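Local coordinates for uncharacterized protein SAV2460 (Streptomyces avermitilis, PDB 2QNG) that is of unknown function but binds calcium ions through its TerD domain, in the CAPAB/TerDEXZ family, at residues Y69-D74 with E98-E103; I53-F58 with G80-N85; V33-K38 with A160-F165; A112-G117 with G171-H176. One frame throughout, in Å; residues are numbered along the deposited sequence.

Interactions 1, 2 and 3 join the two antiparallel sheets of a beta sandwich; interaction 4 spans two non-adjacent strands of one sheet. Interactions 1 and 2 lie side by side, with centres about 3 Å apart. Strands 98-102 and 82-86 are neighbours in one sheet, and 69-71 and 51-59 are neighbours in the other. Interaction 1 supplies Glu98 to a calcium site. Leu84 of interaction 2 has its side chain about 7 Å from the ion, and Leu35 of interaction 3 about 12 Å. Interaction 3 continues the core, its centre about 10 Å from those of interactions 1 and 2. Interaction 4 is about 11 Å from interaction 3, centre to centre, and lies away from the calcium sites.

Interaction 1: Y69-D74 with E98-E103. With CA (calcium ion), chain C.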
loop_
_atom_site.group_PDB
_atom_site.type_symbol
_atom_site.label_atom_id
_atom_site.label_comp_id
_atom_site.label_asym_id
_atom_site.label_seq_id
_atom_site.Cartn_x
_atom_site.Cartn_y
_atom_site.Cartn_z
ATOM N N TYR A 69 -11.398 -6.671 -4.743
ATOM C CA TYR A 69 -11.682 -5.253 -4.577
ATOM C C TYR A 69 -10.405 -4.566 -4.172
ATOM O O TYR A 69 -9.429 -5.208 -3.771
ATOM C CB TYR A 69 -12.811 -4.976 -3.559
ATOM C CG TYR A 69 -12.572 -5.468 -2.151
ATOM C CD1 TYR A 69 -11.786 -4.735 -1.247
ATOM C CD2 TYR A 69 -13.127 -6.663 -1.717
ATOM C CE1 TYR A 69 -11.587 -5.177 0.063
ATOM C CE2 TYR A 69 -12.915 -7.114 -0.408
ATOM C CZ TYR A 69 -12.161 -6.371 0.464
ATOM O OH TYR A 69 -11.947 -6.778 1.766
ATOM N N VAL A 70 -10.423 -3.255 -4.337
ATOM C CA VAL A 70 -9.323 -2.427 -3.874
ATOM C C VAL A 70 -9.814 -1.341 -2.921
ATOM O O VAL A 70 -10.970 -0.892 -3.008
ATOM C CB VAL A 70 -8.549 -1.764 -5.046
ATOM C CG1 VAL A 70 -8.013 -2.810 -6.014
ATOM C CG2 VAL A 70 -9.398 -0.786 -5.776
ATOM N N VAL A 71 -8.916 -0.948 -2.013
ATOM C CA VAL A 71 -9.210 0.087 -1.010
ATOM C C VAL A 71 -8.166 1.181 -1.137
ATOM O O VAL A 71 -6.960 0.910 -1.177
ATOM C CB VAL A 71 -9.173 -0.475 0.434
ATOM C CG1 VAL A 71 -9.584 0.601 1.456
ATOM C CG2 VAL A 71 -10.118 -1.685 0.546
ATOM N N HIS A 72 -8.662 2.411 -1.228
ATOM C CA HIS A 72 -7.818 3.602 -1.253
ATOM C C HIS A 72 -8.720 4.784 -0.915
ATOM O O HIS A 72 -9.901 4.593 -0.572
ATOM C CB HIS A 72 -7.097 3.768 -2.608
ATOM C CG HIS A 72 -8.013 3.753 -3.802
ATOM N ND1 HIS A 72 -8.955 4.737 -4.047
ATOM C CD2 HIS A 72 -8.133 2.859 -4.811
ATOM C CE1 HIS A 72 -9.605 4.451 -5.164
ATOM N NE2 HIS A 72 -9.118 3.322 -5.651
ATOM N N PHE A 73 -8.168 5.985 -0.968
ATOM C CA PHE A 73 -8.899 7.146 -0.419
ATOM C C PHE A 73 -10.270 7.364 -1.101
ATOM O O PHE A 73 -11.175 7.971 -0.510
ATOM C CB PHE A 73 -8.031 8.407 -0.503
ATOM C CG PHE A 73 -8.071 9.055 -1.831
ATOM C CD1 PHE A 73 -8.920 10.133 -2.055
ATOM C CD2 PHE A 73 -7.277 8.575 -2.881
ATOM C CE1 PHE A 73 -8.977 10.738 -3.308
ATOM C CE2 PHE A 73 -7.327 9.167 -4.150
ATOM C CZ PHE A 73 -8.188 10.251 -4.356
ATOM N N ASP A 74 -10.430 6.863 -2.314
ATOM C CA ASP A 74 -11.703 7.012 -3.003
ATOM C C ASP A 74 -12.466 5.698 -3.205
ATOM O O ASP A 74 -13.367 5.610 -4.041
ATOM C CB ASP A 74 -11.498 7.729 -4.349
ATOM C CG ASP A 74 -12.740 8.450 -4.814
ATOM O OD1 ASP A 74 -13.400 9.112 -3.976
ATOM O OD2 ASP A 74 -13.055 8.342 -6.025
ATOM N N GLU A 98 -0.178 9.311 5.863
ATOM C CA GLU A 98 -1.290 8.479 5.423
ATOM C C GLU A 98 -1.119 7.111 6.060
ATOM O O GLU A 98 -0.016 6.569 6.107
ATOM C CB GLU A 98 -1.300 8.442 3.889
ATOM C CG GLU A 98 -2.491 7.749 3.233
ATOM C CD GLU A 98 -2.761 8.260 1.808
ATOM O OE1 GLU A 98 -2.626 9.479 1.530
ATOM O OE2 GLU A 98 -3.146 7.436 0.961
ATOM N N VAL A 99 -2.218 6.587 6.605
ATOM C CA VAL A 99 -2.186 5.372 7.405
ATOM C C VAL A 99 -3.364 4.512 6.999
ATOM O O VAL A 99 -4.474 5.016 6.870
ATOM C CB VAL A 99 -2.270 5.683 8.927
ATOM C CG1 VAL A 99 -2.181 4.402 9.744
ATOM C CG2 VAL A 99 -1.173 6.687 9.355
HETATM N N MSE A 100 -3.100 3.221 6.801
HETATM C CA MSE A 100 -4.172 2.259 6.509
HETATM C C MSE A 100 -4.110 1.090 7.462
HETATM O O MSE A 100 -3.038 0.645 7.841
HETATM C CB MSE A 100 -4.068 1.745 5.076
HETATM C CG MSE A 100 -5.120 0.699 4.731
HETATM SE SE MSE A 100 -4.986 0.079 2.882
HETATM C CE MSE A 100 -5.607 1.686 1.910
ATOM N N THR A 101 -5.286 0.619 7.856
ATOM C CA THR A 101 -5.411 -0.537 8.735
ATOM C C THR A 101 -6.008 -1.726 7.977
ATOM O O THR A 101 -6.974 -1.558 7.227
ATOM C CB THR A 101 -6.321 -0.174 9.898
ATOM O OG1 THR A 101 -5.726 0.912 10.625
ATOM C CG2 THR A 101 -6.519 -1.346 10.867
ATOM N N LEU A 102 -5.401 -2.910 8.164
ATOM C CA LEU A 102 -5.906 -4.129 7.551
ATOM C C LEU A 102 -6.194 -5.143 8.640
ATOM O O LEU A 102 -5.280 -5.672 9.248
ATOM C CB LEU A 102 -4.882 -4.685 6.553
ATOM C CG LEU A 102 -4.478 -3.640 5.481
ATOM C CD1 LEU A 102 -3.177 -2.915 5.825
ATOM C CD2 LEU A 102 -4.341 -4.325 4.151
ATOM N N GLU A 103 -7.476 -5.359 8.915
ATOM C CA GLU A 103 -7.906 -6.325 9.929
ATOM C C GLU A 103 -7.955 -7.696 9.284
ATOM O O GLU A 103 -9.042 -8.262 9.022
ATOM C CB GLU A 103 -9.238 -5.892 10.585
ATOM C CG GLU A 103 -8.976 -4.629 11.434
ATOM C CD GLU A 103 -10.172 -3.968 12.119
ATOM O OE1 GLU A 103 -11.274 -4.396 11.926
ATOM O OE2 GLU A 103 -9.956 -2.974 12.838
HETATM CA CA CA C . -2.560 10.863 -0.690
HETATM O O HOH W 1 -5.395 6.052 -0.934
HETATM O O HOH W 2 -4.855 11.296 -0.596
#
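Val71 and Met100 meet between strands of different sheets. The backbones come nearest at His72 and Met100, whose CA atoms are 8.7 Å apart, and no direct hydrogen bond links the segments. Met100, a selenomethionine, and Glu98 each have two conformers; one of each is described. The Met100 chain runs straight out to SE (chi1 178°, chi2 179°) and then turns (chi3 -71°). This sets CE beside the other backbone, 3.5 Å from Val71 O. The same methyl lies 4.1 Å from Val71 CG1, and the side chains meet at a slant.

A polar link passes through water 1. The water accepts from Phe73 N at 2.8 Å and donates to Glu98 OE2 at 3.3 Å. Glu98 OE2 also takes the N-H of Ile53. The other oxygen, Glu98 OE1, binds a calcium ion at 2.6 Å. In this conformer both carboxylate oxygens have partners, which should restrict its rotation. Water 2 is a further ligand, 2.3 Å from the calcium. Asp50 OD1, Leu51 O, Asp52 OD1 and Ser88 O complete the set. The contact thus combines packing of a methionine methyl between the sheets of a beta sandwich with part of a calcium site.

Interaction 2: I53-F58 with G80-N85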
loop_
_atom_site.group_PDB
_atom_site.type_symbol
_atom_site.label_atom_id
_atom_site.label_comp_id
_atom_site.label_asym_id
_atom_site.label_seq_id
_atom_site.Cartn_x
_atom_site.Cartn_y
_atom_site.Cartn_z
ATOM N N ILE A 53 -1.851 5.273 -0.325
ATOM C CA ILE A 53 -1.788 3.850 0.017
ATOM C C ILE A 53 -2.978 3.155 -0.654
ATOM O O ILE A 53 -4.107 3.677 -0.654
ATOM C CB ILE A 53 -1.865 3.640 1.534
ATOM C CG1 ILE A 53 -0.725 4.380 2.239
ATOM C CG2 ILE A 53 -1.824 2.157 1.841
ATOM C CD1 ILE A 53 -0.830 4.340 3.763
ATOM N N VAL A 54 -2.694 1.984 -1.219
ATOM C CA VAL A 54 -3.767 1.180 -1.809
ATOM C C VAL A 54 -3.577 -0.272 -1.406
ATOM O O VAL A 54 -2.453 -0.766 -1.275
ATOM C CB VAL A 54 -3.871 1.351 -3.361
ATOM C CG1 VAL A 54 -2.573 1.036 -3.997
ATOM C CG2 VAL A 54 -4.981 0.467 -3.941
ATOM N N ALA A 55 -4.709 -0.933 -1.143
ATOM C CA ALA A 55 -4.686 -2.366 -0.844
ATOM C C ALA A 55 -5.599 -3.098 -1.808
ATOM O O ALA A 55 -6.630 -2.557 -2.215
ATOM C CB ALA A 55 -5.110 -2.626 0.587
ATOM N N ALA A 56 -5.241 -4.342 -2.118
ATOM C CA ALA A 56 -6.063 -5.184 -2.969
ATOM C C ALA A 56 -6.209 -6.541 -2.327
ATOM O O ALA A 56 -5.239 -7.067 -1.772
ATOM C CB ALA A 56 -5.481 -5.295 -4.372
ATOM N N THR A 57 -7.429 -7.093 -2.387
ATOM C CA THR A 57 -7.677 -8.456 -1.902
ATOM C C THR A 57 -7.831 -9.388 -3.095
ATOM O O THR A 57 -8.265 -8.964 -4.187
ATOM C CB THR A 57 -8.941 -8.522 -1.064
ATOM O OG1 THR A 57 -10.004 -8.072 -1.896
ATOM C CG2 THR A 57 -8.781 -7.611 0.166
ATOM N N PHE A 58 -7.473 -10.659 -2.878
ATOM C CA PHE A 58 -7.547 -11.681 -3.935
ATOM C C PHE A 58 -8.190 -12.957 -3.426
ATOM O O PHE A 58 -8.012 -13.348 -2.275
ATOM C CB PHE A 58 -6.162 -11.969 -4.523
ATOM C CG PHE A 58 -5.500 -10.745 -5.064
ATOM C CD1 PHE A 58 -5.619 -10.412 -6.416
ATOM C CD2 PHE A 58 -4.811 -9.893 -4.206
ATOM C CE1 PHE A 58 -5.068 -9.235 -6.889
ATOM C CE2 PHE A 58 -4.237 -8.720 -4.680
ATOM C CZ PHE A 58 -4.367 -8.383 -6.023
ATOM N N GLY A 80 -15.608 -3.358 5.472
ATOM C CA GLY A 80 -15.085 -2.550 6.596
ATOM C C GLY A 80 -13.833 -3.087 7.320
ATOM O O GLY A 80 -13.454 -2.619 8.406
ATOM N N THR A 81 -13.207 -4.098 6.737
ATOM C CA THR A 81 -12.094 -4.765 7.399
ATOM C C THR A 81 -10.759 -4.147 7.031
ATOM O O THR A 81 -9.787 -4.377 7.728
ATOM C CB THR A 81 -12.056 -6.270 7.086
ATOM O OG1 THR A 81 -11.918 -6.471 5.672
ATOM C CG2 THR A 81 -13.352 -6.932 7.566
ATOM N N ILE A 82 -10.704 -3.391 5.932
ATOM C CA ILE A 82 -9.481 -2.719 5.484
ATOM C C ILE A 82 -9.922 -1.287 5.264
ATOM O O ILE A 82 -10.938 -1.050 4.589
ATOM C CB ILE A 82 -8.949 -3.295 4.163
ATOM C CG1 ILE A 82 -8.442 -4.730 4.362
ATOM C CG2 ILE A 82 -7.846 -2.416 3.590
ATOM C CD1 ILE A 82 -8.158 -5.506 3.072
ATOM N N TYR A 83 -9.210 -0.337 5.873
ATOM C CA TYR A 83 -9.680 1.041 5.846
ATOM C C TYR A 83 -8.547 2.034 5.985
ATOM O O TYR A 83 -7.579 1.794 6.717
ATOM C CB TYR A 83 -10.759 1.298 6.920
ATOM C CG TYR A 83 -10.461 0.808 8.320
ATOM C CD1 TYR A 83 -9.957 1.678 9.289
ATOM C CD2 TYR A 83 -10.680 -0.529 8.671
ATOM C CE1 TYR A 83 -9.688 1.245 10.583
ATOM C CE2 TYR A 83 -10.407 -0.981 9.966
ATOM C CZ TYR A 83 -9.935 -0.087 10.921
ATOM O OH TYR A 83 -9.680 -0.550 12.202
ATOM N N LEU A 84 -8.688 3.148 5.274
ATOM C CA LEU A 84 -7.728 4.216 5.360
ATOM C C LEU A 84 -8.088 5.040 6.604
ATOM O O LEU A 84 -9.243 5.450 6.785
ATOM C CB LEU A 84 -7.755 5.051 4.072
ATOM C CG LEU A 84 -6.656 6.083 3.884
ATOM C CD1 LEU A 84 -5.329 5.410 3.629
ATOM C CD2 LEU A 84 -7.042 6.956 2.720
ATOM N N ASN A 85 -7.115 5.243 7.478
ATOM C CA ASN A 85 -7.348 6.005 8.725
ATOM C C ASN A 85 -7.194 7.498 8.473
ATOM O O ASN A 85 -7.906 8.319 9.064
ATOM C CB ASN A 85 -6.371 5.547 9.824
ATOM C CG ASN A 85 -6.408 4.037 10.016
ATOM O OD1 ASN A 85 -5.558 3.324 9.517
ATOM N ND2 ASN A 85 -7.440 3.552 10.657
#
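Ile82 reaches Thr57 through its longer branch. Its chi1 of -68° turns CG1 opposite the carbonyl carbon, and chi2 of 168° extends the branch to CD1. Thr57 has chi1 59°, which places CG2 opposite its own carbonyl carbon and aims it at Ile82. Ile82 CD1 lies 3.6 Å from Thr57 CG2. The two side chains pass alongside each other, pointing opposite ways.

The shorter branch of Ile82 serves a second partner. Its CG2 is 4.1 Å from Ala55 CB, so one isoleucine covers two successive inward positions of strand 51-59. Further along, Leu84 CD1 comes to 4.4 Å from Ile53 CB. No hydrogen bond crosses between the segments. Thr57 OG1 turns to its own sheet instead, in a weak hydrogen bond with Tyr69 N.

The two strand segments run almost exactly antiparallel, their axes 8.7 Å apart at closest approach, although they belong to different sheets. Strand 51-59 lies between 69-71 and 111-120 in one sheet. Strand 82-86 is outermost in the other within this chain, next to 98-102. Met100 of that neighbour also packs on Ala55, and Val71 of strand 69-71 packs on Ile82.

Interaction 3: V33-K38 with A160-F165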
loop_
_atom_site.group_PDB
_atom_site.type_symbol
_atom_site.label_atom_id
_atom_site.label_comp_id
_atom_site.label_asym_id
_atom_site.label_seq_id
_atom_site.Cartn_x
_atom_site.Cartn_y
_atom_site.Cartn_z
ATOM N N VAL A 33 -2.777 -5.301 10.736
ATOM C CA VAL A 33 -1.596 -4.598 10.214
ATOM C C VAL A 33 -1.942 -3.123 10.068
ATOM O O VAL A 33 -3.059 -2.768 9.676
ATOM C CB VAL A 33 -1.177 -5.173 8.815
ATOM C CG1 VAL A 33 -0.077 -4.377 8.107
ATOM C CG2 VAL A 33 -0.752 -6.610 8.973
ATOM N N GLU A 34 -0.966 -2.282 10.364
ATOM C CA GLU A 34 -1.062 -0.867 10.040
ATOM C C GLU A 34 0.055 -0.563 9.064
ATOM O O GLU A 34 1.198 -0.902 9.332
ATOM C CB GLU A 34 -0.900 -0.037 11.309
ATOM C CG GLU A 34 -0.982 1.502 11.192
ATOM C CD GLU A 34 -0.191 2.191 12.335
ATOM O OE1 GLU A 34 -0.561 1.893 13.506
ATOM O OE2 GLU A 34 0.805 2.950 12.056
ATOM N N LEU A 35 -0.277 0.049 7.929
ATOM C CA LEU A 35 0.746 0.522 7.003
ATOM C C LEU A 35 0.724 2.055 7.053
ATOM O O LEU A 35 -0.310 2.656 6.808
ATOM C CB LEU A 35 0.428 0.023 5.586
ATOM C CG LEU A 35 1.270 0.605 4.447
ATOM C CD1 LEU A 35 2.795 0.545 4.601
ATOM C CD2 LEU A 35 0.867 -0.080 3.149
ATOM N N ALA A 36 1.862 2.674 7.367
ATOM C CA ALA A 36 1.932 4.131 7.434
ATOM C C ALA A 36 2.959 4.640 6.434
ATOM O O ALA A 36 3.987 3.987 6.240
ATOM C CB ALA A 36 2.324 4.549 8.848
ATOM N N VAL A 37 2.667 5.790 5.811
ATOM C CA VAL A 37 3.555 6.367 4.795
ATOM C C VAL A 37 3.723 7.844 5.112
ATOM O O VAL A 37 2.768 8.507 5.527
ATOM C CB VAL A 37 2.969 6.128 3.383
ATOM C CG1 VAL A 37 3.830 6.774 2.290
ATOM C CG2 VAL A 37 2.868 4.634 3.143
ATOM N N LYS A 38 4.946 8.338 4.920
ATOM C CA LYS A 38 5.264 9.746 5.149
ATOM C C LYS A 38 6.100 10.286 4.003
ATOM O O LYS A 38 6.797 9.528 3.314
ATOM C CB LYS A 38 6.025 9.942 6.471
ATOM C CG LYS A 38 7.517 9.583 6.390
ATOM C CD LYS A 38 8.120 9.250 7.752
ATOM C CE LYS A 38 8.445 10.474 8.567
ATOM N NZ LYS A 38 8.408 10.174 10.042
ATOM N N ALA A 160 4.733 1.358 -6.154
ATOM C CA ALA A 160 5.409 0.138 -5.709
ATOM C C ALA A 160 4.470 -0.697 -4.868
ATOM O O ALA A 160 3.709 -0.143 -4.060
ATOM C CB ALA A 160 6.663 0.498 -4.870
ATOM N N THR A 161 4.499 -2.013 -5.039
ATOM C CA THR A 161 3.906 -2.840 -3.986
ATOM C C THR A 161 4.942 -2.932 -2.858
ATOM O O THR A 161 6.165 -2.941 -3.114
ATOM C CB THR A 161 3.533 -4.239 -4.490
ATOM O OG1 THR A 161 4.689 -4.881 -5.040
ATOM C CG2 THR A 161 2.434 -4.172 -5.568
ATOM N N VAL A 162 4.445 -2.965 -1.621
ATOM C CA VAL A 162 5.322 -2.845 -0.470
ATOM C C VAL A 162 5.154 -3.981 0.507
ATOM O O VAL A 162 5.713 -3.968 1.591
ATOM C CB VAL A 162 5.188 -1.459 0.229
ATOM C CG1 VAL A 162 5.534 -0.309 -0.747
ATOM C CG2 VAL A 162 3.794 -1.222 0.885
ATOM N N GLY A 163 4.400 -4.988 0.112
ATOM C CA GLY A 163 4.178 -6.114 1.018
ATOM C C GLY A 163 3.012 -6.944 0.569
ATOM O O GLY A 163 2.125 -6.462 -0.123
ATOM N N GLU A 164 3.028 -8.197 1.000
ATOM C CA GLU A 164 2.080 -9.216 0.608
ATOM C C GLU A 164 1.715 -9.993 1.867
ATOM O O GLU A 164 2.625 -10.237 2.676
ATOM C CB GLU A 164 2.816 -10.157 -0.352
ATOM C CG GLU A 164 1.955 -11.162 -1.006
ATOM C CD GLU A 164 2.734 -12.148 -1.843
ATOM O OE1 GLU A 164 3.982 -12.154 -1.791
ATOM O OE2 GLU A 164 2.075 -12.926 -2.518
ATOM N N PHE A 165 0.457 -10.423 1.997
ATOM C CA PHE A 165 0.024 -11.316 3.089
ATOM C C PHE A 165 -0.715 -12.455 2.443
ATOM O O PHE A 165 -1.563 -12.226 1.587
ATOM C CB PHE A 165 -0.895 -10.571 4.050
ATOM C CG PHE A 165 -0.240 -9.364 4.663
ATOM C CD1 PHE A 165 0.497 -9.481 5.846
ATOM C CD2 PHE A 165 -0.320 -8.116 4.034
ATOM C CE1 PHE A 165 1.133 -8.373 6.413
ATOM C CE2 PHE A 165 0.320 -7.008 4.608
ATOM C CZ PHE A 165 1.053 -7.150 5.773
#
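Val33 and Phe165 face each other across the two sheets with CA atoms 9.9 Å apart, and Leu35 and Val162 do so at 9.4 Å. Val33 meets the outer end of the phenylalanine ring with both of its methyls. Val33 CG2 is 3.6 Å from Phe165 CE1, and Val33 CG1 is 3.8 Å from Phe165 CZ. The side chains come from opposite directions.

The second pair is a single methyl contact. Leu35 CD2 lies 3.9 Å from Val162 CG2. Val162 has chi1 -59°, which puts CG2 between its backbone N and carbonyl carbon. That branch is the one that touches the leucine. The next residue, Gly163, has backbone angles that would press a CB against the carbonyl oxygen of Val162.

Phe165 is held from its own sheet as well, where its ring meets that of Phe175. Val116, from the strand beside 159-167, touches both Leu35 and Val162. The acidic side chains of the segments are turned elsewhere; Glu34, for one, pairs with Arg138 and Arg140. All four touching residues are buried, and no hydrogen bond joins the segments. Between these two segments the contact is purely apolar, and the charged groups lie outside it.

Interaction 4: A112-G117 with G171-H176; sequences ARVVVG and GEWTFH
Trp173 reaches across one sheet of the beta sandwich to Ala112, Arg113 and Val114. Strands 111-120 and 173-182 are not neighbours in this sheet, because strand 159-167 runs between them and is antiparallel to both. The two segments therefore point broadly the same way. Their axes are 8.9 Å apart at closest approach and cross at -36°. The contact falls on a classic beta bulge, in which Ala112 and Arg113 both face Phe58 of strand 51-59.

The six-membered ring of the indole does the touching. With chi1 at -72°, Trp173 CG lies opposite the carbonyl carbon, and the ring extends toward the bulge. Trp173 CZ3 is 3.7 Å from Ala112 O, which approaches obliquely. Arg113 N lies at the ring edge, near its plane, 4.0 Å from Trp173 CZ3. Trp173 CH2 meets Val114 CG2 at 4.0 Å, and these side chains cross at about a right angle. Phe165 and Arg167 of the intervening strand also touch the indole, and its NE1 makes a weak hydrogen bond to Leu104 O.

The CB of Arg113 points away from Trp173. The guanidinium is held by a salt bridge to Glu164, by the carbonyls of Ala63 and Gly194, and by a cation-pi contact with Phe58. These partners should hold it in a fixed orientation. One face of it is covered by Val115 CG2, a methyl that sits over its centre, 3.4 Å above the plane.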
loop_
_atom_site.group_PDB
_atom_site.type_symbol
_atom_site.label_atom_id
_atom_site.label_comp_id
_atom_site.label_asym_id
_atom_site.label_seq_id
_atom_site.Cartn_x
_atom_site.Cartn_y
_atom_site.Cartn_z
ATOM N N ALA A 112 -7.590 -15.030 0.131
ATOM C CA ALA A 112 -6.397 -15.754 0.493
ATOM C C ALA A 112 -5.134 -14.929 0.426
ATOM O O ALA A 112 -4.086 -15.360 0.912
ATOM C CB ALA A 112 -6.249 -16.984 -0.401
ATOM N N ARG A 113 -5.230 -13.734 -0.162
ATOM C CA ARG A 113 -4.045 -12.916 -0.350
ATOM C C ARG A 113 -4.429 -11.455 -0.380
ATOM O O ARG A 113 -5.491 -11.093 -0.874
ATOM C CB ARG A 113 -3.347 -13.320 -1.653
ATOM C CG ARG A 113 -2.094 -12.527 -2.009
ATOM C CD ARG A 113 -1.287 -13.258 -3.124
ATOM N NE ARG A 113 -0.126 -12.488 -3.572
ATOM C CZ ARG A 113 -0.116 -11.707 -4.651
ATOM N NH1 ARG A 113 -1.198 -11.593 -5.411
ATOM N NH2 ARG A 113 1.000 -11.061 -4.978
ATOM N N VAL A 114 -3.566 -10.636 0.221
ATOM C CA VAL A 114 -3.733 -9.181 0.222
ATOM C C VAL A 114 -2.398 -8.577 -0.171
ATOM O O VAL A 114 -1.354 -8.977 0.359
ATOM C CB VAL A 114 -4.126 -8.662 1.632
ATOM C CG1 VAL A 114 -4.257 -7.112 1.636
ATOM C CG2 VAL A 114 -5.428 -9.285 2.058
ATOM N N VAL A 115 -2.440 -7.607 -1.089
ATOM C CA VAL A 115 -1.250 -6.877 -1.493
ATOM C C VAL A 115 -1.439 -5.417 -1.121
ATOM O O VAL A 115 -2.511 -4.858 -1.322
ATOM C CB VAL A 115 -0.978 -7.004 -3.022
ATOM C CG1 VAL A 115 0.283 -6.228 -3.413
ATOM C CG2 VAL A 115 -0.783 -8.490 -3.372
ATOM N N VAL A 116 -0.411 -4.815 -0.545
ATOM C CA VAL A 116 -0.437 -3.392 -0.254
ATOM C C VAL A 116 0.581 -2.652 -1.111
ATOM O O VAL A 116 1.603 -3.217 -1.491
ATOM C CB VAL A 116 -0.183 -3.100 1.252
ATOM C CG1 VAL A 116 -1.370 -3.520 2.061
ATOM C CG2 VAL A 116 1.057 -3.815 1.766
ATOM N N GLY A 117 0.276 -1.403 -1.434
ATOM C CA GLY A 117 1.161 -0.616 -2.294
ATOM C C GLY A 117 1.023 0.855 -2.050
ATOM O O GLY A 117 0.137 1.301 -1.301
ATOM N N GLY A 171 -5.265 -21.165 8.373
ATOM C CA GLY A 171 -5.953 -19.906 8.676
ATOM C C GLY A 171 -5.026 -18.783 9.091
ATOM O O GLY A 171 -5.476 -17.669 9.388
ATOM N N GLU A 172 -3.723 -19.042 9.093
ATOM C CA GLU A 172 -2.817 -18.020 9.572
ATOM C C GLU A 172 -2.272 -17.193 8.421
ATOM O O GLU A 172 -1.978 -17.705 7.342
ATOM C CB GLU A 172 -1.733 -18.623 10.464
ATOM C CG GLU A 172 -2.346 -19.281 11.714
ATOM C CD GLU A 172 -1.333 -20.005 12.595
ATOM O OE1 GLU A 172 -0.134 -19.681 12.514
ATOM O OE2 GLU A 172 -1.753 -20.892 13.380
ATOM N N TRP A 173 -2.212 -15.883 8.659
ATOM C CA TRP A 173 -1.643 -14.972 7.665
ATOM C C TRP A 173 -0.124 -14.898 7.830
ATOM O O TRP A 173 0.373 -14.695 8.954
ATOM C CB TRP A 173 -2.225 -13.562 7.817
ATOM C CG TRP A 173 -3.648 -13.442 7.383
ATOM C CD1 TRP A 173 -4.765 -13.479 8.181
ATOM C CD2 TRP A 173 -4.120 -13.247 6.043
ATOM N NE1 TRP A 173 -5.894 -13.311 7.414
ATOM C CE2 TRP A 173 -5.530 -13.185 6.101
ATOM C CE3 TRP A 173 -3.489 -13.144 4.794
ATOM C CZ2 TRP A 173 -6.316 -13.008 4.963
ATOM C CZ3 TRP A 173 -4.267 -12.959 3.667
ATOM C CH2 TRP A 173 -5.664 -12.892 3.751
ATOM N N THR A 174 0.589 -15.051 6.710
ATOM C CA THR A 174 2.038 -14.857 6.637
ATOM C C THR A 174 2.343 -13.576 5.862
ATOM O O THR A 174 1.742 -13.329 4.808
ATOM C CB THR A 174 2.744 -16.067 5.920
ATOM O OG1 THR A 174 2.552 -17.252 6.708
ATOM C CG2 THR A 174 4.282 -15.835 5.705
ATOM N N PHE A 175 3.274 -12.781 6.384
ATOM C CA PHE A 175 3.782 -11.596 5.702
ATOM C C PHE A 175 5.008 -11.963 4.872
ATOM O O PHE A 175 5.938 -12.610 5.368
ATOM C CB PHE A 175 4.126 -10.512 6.734
ATOM C CG PHE A 175 4.854 -9.331 6.174
ATOM C CD1 PHE A 175 4.350 -8.612 5.100
ATOM C CD2 PHE A 175 6.052 -8.914 6.752
ATOM C CE1 PHE A 175 5.040 -7.490 4.600
ATOM C CE2 PHE A 175 6.747 -7.794 6.266
ATOM C CZ PHE A 175 6.237 -7.075 5.191
ATOM N N HIS A 176 4.979 -11.547 3.612
ATOM C CA HIS A 176 6.080 -11.733 2.673
ATOM C C HIS A 176 6.633 -10.354 2.331
ATOM O O HIS A 176 6.008 -9.604 1.556
ATOM C CB HIS A 176 5.593 -12.459 1.410
ATOM C CG HIS A 176 5.190 -13.880 1.644
ATOM N ND1 HIS A 176 3.904 -14.259 1.968
ATOM C CD2 HIS A 176 5.918 -15.025 1.613
ATOM C CE1 HIS A 176 3.854 -15.572 2.118
ATOM N NE2 HIS A 176 5.063 -16.059 1.910
#